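Local structure of alpha-1,6-mannanase (Bacteroides thetaiotaomicron, 4V1S) at residues D244-D249 / A295-K300; F269-W274 / S288-T293. The protein probably hydrolyses alpha-1,6-linked mannan as a family 76 glycoside hydrolase built on an (alpha/alpha)6 barrel. One frame throughout, in Å; residues are numbered along the deposited sequence.

Contact 1 of 2, residues D244-D249 / A295-K300; sequences DNLLWD and ASSEAK
Ser296 OG donates a hydrogen bond of 2.6 Å to the backbone oxygen Asp244 O. It reaches this acceptor tilted 26° from the carbonyl plane. The accepting residue begins an Asx turn, in which Asp244 OD1 takes the backbone N of Leu246 at 3.0 Å. This N-H comes from above the carboxylate plane. The turn leads into strand 246-252, and the contact joins it to the C-terminal part of helix 284-301. The other carboxylate oxygen, Asp244 OD2, forms a salt bridge with Lys262. Leu246 follows the turn and points toward the helix. With CG anti to the carbonyl carbon (chi1 -65°), the branched end of Leu246 extends to the helix surface. CD2 lies 3.7 Å from Ser296 CB and also meets the Ser297 hydroxyl, which is itself hydrogen-bonded to Thr293 O. If Leu246 were cut back to an alanine, both methyls would go, which is likely to open a gap beside Ser296 CB and deprive the Lys300 chain of an apolar neighbour. Lys300 NZ stays 6.5 Å from Asp244 OD2, so these opposite charges are not in contact. The lysine meets the leucine through its aliphatic part, with CD 3.7 Å from Leu246 CD1.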
loop_
_atom_site.group_PDB
_atom_site.type_symbol
_atom_site.label_atom_id
_atom_site.label_comp_id
_atom_site.label_asym_id
_atom_site.label_seq_id
_atom_site.Cartn_x
_atom_site.Cartn_y
_atom_site.Cartn_z
ATOM N N ASP A 244 11.916 6.736 -19.280
ATOM C CA ASP A 244 11.137 7.640 -18.414
ATOM C C ASP A 244 11.224 7.331 -16.928
ATOM O O ASP A 244 10.580 7.998 -16.126
ATOM C CB ASP A 244 9.674 7.696 -18.847
ATOM C CG ASP A 244 8.963 6.365 -18.711
ATOM O OD1 ASP A 244 9.587 5.365 -18.261
ATOM O OD2 ASP A 244 7.776 6.310 -19.095
ATOM N N ASN A 245 12.046 6.345 -16.558
ATOM C CA ASN A 245 12.221 5.938 -15.170
ATOM C C ASN A 245 10.944 5.448 -14.507
ATOM O O ASN A 245 10.840 5.436 -13.293
ATOM C CB ASN A 245 12.896 7.023 -14.347
ATOM C CG ASN A 245 14.369 7.102 -14.650
ATOM O OD1 ASN A 245 15.125 6.185 -14.316
ATOM N ND2 ASN A 245 14.779 8.163 -15.332
ATOM N N LEU A 246 10.006 4.995 -15.325
ATOM C CA LEU A 246 8.812 4.340 -14.803
ATOM C C LEU A 246 8.958 2.827 -14.897
ATOM O O LEU A 246 9.862 2.318 -15.552
ATOM C CB LEU A 246 7.562 4.823 -15.528
ATOM C CG LEU A 246 7.277 6.314 -15.299
ATOM C CD1 LEU A 246 5.996 6.730 -16.001
ATOM C CD2 LEU A 246 7.235 6.689 -13.820
ATOM N N LEU A 247 8.075 2.129 -14.196
ATOM C CA LEU A 247 8.173 0.674 -14.055
ATOM C C LEU A 247 7.143 -0.039 -14.907
ATOM O O LEU A 247 5.947 0.280 -14.860
ATOM C CB LEU A 247 7.950 0.251 -12.591
ATOM C CG LEU A 247 9.069 0.425 -11.559
ATOM C CD1 LEU A 247 10.285 -0.458 -11.842
ATOM C CD2 LEU A 247 9.496 1.876 -11.402
ATOM N N TRP A 248 7.617 -1.026 -15.664
ATOM C CA TRP A 248 6.732 -1.966 -16.331
ATOM C C TRP A 248 6.076 -2.866 -15.273
ATOM O O TRP A 248 6.428 -2.821 -14.108
ATOM C CB TRP A 248 7.504 -2.786 -17.378
ATOM C CG TRP A 248 8.035 -1.931 -18.499
ATOM C CD1 TRP A 248 7.351 -0.974 -19.175
ATOM C CD2 TRP A 248 9.350 -1.967 -19.082
ATOM N NE1 TRP A 248 8.151 -0.402 -20.138
ATOM C CE2 TRP A 248 9.386 -0.983 -20.086
ATOM C CE3 TRP A 248 10.506 -2.719 -18.837
ATOM C CZ2 TRP A 248 10.529 -0.752 -20.881
ATOM C CZ3 TRP A 248 11.635 -2.483 -19.597
ATOM C CH2 TRP A 248 11.648 -1.500 -20.603
ATOM N N ASP A 249 5.095 -3.652 -15.684
ATOM C CA ASP A 249 4.268 -4.412 -14.741
ATOM C C ASP A 249 4.828 -5.777 -14.342
ATOM O O ASP A 249 4.827 -6.126 -13.169
ATOM C CB ASP A 249 2.848 -4.616 -15.280
ATOM C CG ASP A 249 1.889 -5.060 -14.196
ATOM O OD1 ASP A 249 1.744 -4.308 -13.243
ATOM O OD2 ASP A 249 1.286 -6.143 -14.300
ATOM N N ALA A 295 9.295 12.314 -10.359
ATOM C CA ALA A 295 8.990 13.365 -11.312
ATOM C C ALA A 295 8.223 12.829 -12.514
ATOM O O ALA A 295 7.267 13.446 -12.973
ATOM C CB ALA A 295 10.273 14.072 -11.755
ATOM N N SER A 296 8.655 11.687 -13.046
ATOM C CA SER A 296 7.981 11.074 -14.189
ATOM C C SER A 296 6.585 10.571 -13.817
ATOM O O SER A 296 5.658 10.582 -14.645
ATOM C CB SER A 296 8.803 9.933 -14.740
ATOM O OG SER A 296 9.958 10.440 -15.406
ATOM N N SER A 297 6.424 10.162 -12.576
ATOM C CA SER A 297 5.128 9.723 -12.091
ATOM C C SER A 297 4.165 10.916 -11.956
ATOM O O SER A 297 3.000 10.827 -12.360
ATOM C CB SER A 297 5.256 9.041 -10.725
ATOM O OG SER A 297 6.051 7.837 -10.812
ATOM N N GLU A 298 4.654 12.038 -11.441
ATOM C CA GLU A 298 3.834 13.259 -11.419
ATOM C C GLU A 298 3.437 13.679 -12.845
ATOM O O GLU A 298 2.280 13.972 -13.123
ATOM C CB GLU A 298 4.583 14.410 -10.744
ATOM C CG GLU A 298 4.877 14.199 -9.280
ATOM C CD GLU A 298 5.543 15.384 -8.641
ATOM O OE1 GLU A 298 5.472 16.495 -9.216
ATOM O OE2 GLU A 298 6.120 15.225 -7.549
ATOM N N ALA A 299 4.407 13.700 -13.764
ATOM C CA ALA A 299 4.116 14.118 -15.126
ATOM C C ALA A 299 3.068 13.216 -15.747
ATOM O O ALA A 299 2.202 13.685 -16.464
ATOM C CB ALA A 299 5.370 14.119 -15.965
ATOM N N LYS A 300 3.154 11.905 -15.488
ATOM C CA LYS A 300 2.225 10.982 -16.141
ATOM C C LYS A 300 0.814 11.029 -15.519
ATOM O O LYS A 300 -0.184 11.038 -16.233
ATOM C CB LYS A 300 2.751 9.558 -16.104
ATOM C CG LYS A 300 1.834 8.559 -16.772
ATOM C CD LYS A 300 2.491 7.202 -16.960
ATOM C CE LYS A 300 1.526 6.201 -17.562
ATOM N NZ LYS A 300 1.314 6.435 -19.015
#

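Contact 2 of 2, residues F269-W274 / S288-T293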
loop_
_atom_site.group_PDB
_atom_site.type_symbol
_atom_site.label_atom_id
_atom_site.label_comp_id
_atom_site.label_asym_id
_atom_site.label_seq_id
_atom_site.Cartn_x
_atom_site.Cartn_y
_atom_site.Cartn_z
ATOM N N PHE A 269 5.699 2.393 -4.896
ATOM C CA PHE A 269 6.314 1.515 -3.930
ATOM C C PHE A 269 7.834 1.371 -4.166
ATOM O O PHE A 269 8.561 1.195 -3.206
ATOM C CB PHE A 269 5.671 0.136 -3.884
ATOM C CG PHE A 269 4.398 0.070 -3.056
ATOM C CD1 PHE A 269 4.467 0.079 -1.665
ATOM C CD2 PHE A 269 3.162 -0.126 -3.655
ATOM C CE1 PHE A 269 3.333 -0.028 -0.900
ATOM C CE2 PHE A 269 2.024 -0.253 -2.883
ATOM C CZ PHE A 269 2.122 -0.210 -1.514
ATOM N N MET A 270 8.303 1.500 -5.410
ATOM C CA MET A 270 9.742 1.561 -5.665
ATOM C C MET A 270 10.373 2.837 -5.104
ATOM O O MET A 270 11.405 2.767 -4.456
ATOM C CB MET A 270 10.100 1.372 -7.145
ATOM C CG MET A 270 9.783 -0.022 -7.718
ATOM S SD MET A 270 10.657 -1.405 -6.945
ATOM C CE MET A 270 12.271 -1.122 -7.651
ATOM N N ILE A 271 9.704 3.967 -5.281
ATOM C CA ILE A 271 10.168 5.233 -4.726
ATOM C C ILE A 271 10.315 5.100 -3.193
ATOM O O ILE A 271 11.351 5.461 -2.621
ATOM C CB ILE A 271 9.233 6.394 -5.116
ATOM C CG1 ILE A 271 9.331 6.690 -6.604
ATOM C CG2 ILE A 271 9.562 7.651 -4.312
ATOM C CD1 ILE A 271 8.084 7.417 -7.120
ATOM N N ARG A 272 9.271 4.616 -2.515
ATOM C CA ARG A 272 9.336 4.516 -1.067
ATOM C C ARG A 272 10.512 3.617 -0.646
ATOM O O ARG A 272 11.235 3.901 0.324
ATOM C CB ARG A 272 8.022 3.985 -0.508
ATOM C CG ARG A 272 6.830 4.863 -0.805
ATOM C CD ARG A 272 5.653 4.521 0.094
ATOM N NE ARG A 272 5.964 5.018 1.426
ATOM C CZ ARG A 272 5.431 4.615 2.566
ATOM N NH1 ARG A 272 4.496 3.669 2.601
ATOM N NH2 ARG A 272 5.845 5.189 3.697
ATOM N N SER A 273 10.697 2.519 -1.376
ATOM C CA SER A 273 11.802 1.592 -1.104
ATOM C C SER A 273 13.145 2.275 -1.284
ATOM O O SER A 273 14.018 2.178 -0.413
ATOM C CB SER A 273 11.695 0.360 -2.001
ATOM O OG SER A 273 10.526 -0.393 -1.715
ATOM N N TRP A 274 13.312 2.950 -2.416
ATOM C CA TRP A 274 14.567 3.612 -2.704
ATOM C C TRP A 274 14.919 4.670 -1.677
ATOM O O TRP A 274 16.106 4.832 -1.331
ATOM C CB TRP A 274 14.565 4.217 -4.098
ATOM C CG TRP A 274 14.571 3.227 -5.228
ATOM C CD1 TRP A 274 15.241 2.038 -5.294
ATOM C CD2 TRP A 274 13.884 3.373 -6.490
ATOM N NE1 TRP A 274 15.013 1.442 -6.510
ATOM C CE2 TRP A 274 14.186 2.234 -7.264
ATOM C CE3 TRP A 274 13.039 4.349 -7.030
ATOM C CZ2 TRP A 274 13.687 2.051 -8.563
ATOM C CZ3 TRP A 274 12.535 4.162 -8.297
ATOM C CH2 TRP A 274 12.856 3.020 -9.059
ATOM N N SER A 288 18.639 9.766 -6.216
ATOM C CA SER A 288 18.497 10.234 -7.589
ATOM C C SER A 288 17.423 9.433 -8.339
ATOM O O SER A 288 16.604 10.015 -9.049
ATOM C CB SER A 288 19.838 10.166 -8.349
ATOM O OG SER A 288 20.775 11.034 -7.735
ATOM N N GLN A 289 17.421 8.109 -8.163
ATOM C CA GLN A 289 16.447 7.258 -8.808
ATOM C C GLN A 289 15.031 7.568 -8.313
ATOM O O GLN A 289 14.092 7.698 -9.117
ATOM C CB GLN A 289 16.787 5.791 -8.586
ATOM C CG GLN A 289 15.854 4.847 -9.316
ATOM C CD GLN A 289 15.955 4.984 -10.818
ATOM O OE1 GLN A 289 16.994 4.668 -11.422
ATOM N NE2 GLN A 289 14.883 5.468 -11.442
ATOM N N ALA A 290 14.878 7.719 -7.006
ATOM C CA ALA A 290 13.573 8.061 -6.419
ATOM C C ALA A 290 13.050 9.379 -6.992
ATOM O O ALA A 290 11.886 9.476 -7.381
ATOM C CB ALA A 290 13.679 8.136 -4.916
ATOM N N LYS A 291 13.923 10.386 -7.069
ATOM C CA LYS A 291 13.513 11.688 -7.568
ATOM C C LYS A 291 13.126 11.618 -9.044
ATOM O O LYS A 291 12.153 12.224 -9.461
ATOM C CB LYS A 291 14.618 12.715 -7.359
ATOM C CG LYS A 291 14.776 13.158 -5.922
ATOM C CD LYS A 291 15.957 14.116 -5.829
ATOM C CE LYS A 291 16.207 14.585 -4.422
ATOM N NZ LYS A 291 17.375 15.517 -4.397
ATOM N N ALA A 292 13.895 10.869 -9.832
ATOM C CA ALA A 292 13.602 10.742 -11.263
ATOM C C ALA A 292 12.271 10.043 -11.523
ATOM O O ALA A 292 11.456 10.495 -12.347
ATOM C CB ALA A 292 14.731 10.019 -11.987
ATOM N N THR A 293 12.062 8.917 -10.839
ATOM C CA THR A 293 10.822 8.179 -10.981
ATOM C C THR A 293 9.599 8.967 -10.450
ATOM O O THR A 293 8.545 8.965 -11.089
ATOM C CB THR A 293 10.942 6.820 -10.304
ATOM O OG1 THR A 293 11.978 6.066 -10.948
ATOM C CG2 THR A 293 9.628 6.036 -10.303
#
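Gln289 CG sits over the six-membered ring of Trp274 in a CH-pi contact, 3.4 Å from the ring centroid and almost along the ring normal. CG anti to the Gln289 backbone N (chi1 -176°) puts it there. The bend at chi2 then swings the amide toward Thr293, one turn further along the helix. NE2 bonds Thr293 OG1 at 3.0 Å, nearly in the amide plane. It probably bonds Asn245 OD1 as well, and the two together probably fix the rotation of the amide. Met270 O lies over the opposite face of the indole, toward the rim. The two branches of Thr293 have separate tasks. OG1 passes 3.3 Å from Trp274 CZ3 and has a probable polar partner in Asn245 O. CG2 lies in plane at the indole edge and packs 3.8 Å from Ile271 CG1. Ala290 CB touches both Trp274 CB, at 4.1 Å, and Ile271 CG2, at 4.2 Å. The helix segments run nearly antiparallel at 155°, their axes 8.7 Å apart, as two arms of a helical hairpin. On helix 222-239, Asn232 OD1 takes the bond from Trp274 NE1. Helix 313-330 touches Ile271 through Ser322.

Overall arrangement
Contacts 1 and 2 share helix 284-301, and their centres are about 10 Å apart. Contact 2 lies earlier on this helix, and contact 1 lies near its C-terminal end. Asn245 ties them together: its O is 2.7 Å from Thr293 OG1, and its OD1 is 3.0 Å from Gln289 NE2, both probable hydrogen bonds. Leu246 CD2 also packs on Thr293 O. The turn at 244-246 thus rests on the same helix that pairs with helix 264-281. Contact 1 is the more peripheral, about 18 Å from the chain centre against 15 Å for contact 2, centre to centre. Farther along segment 244-249, Asp249 OD1 bonds a glycerol, probably from the crystallisation liquor.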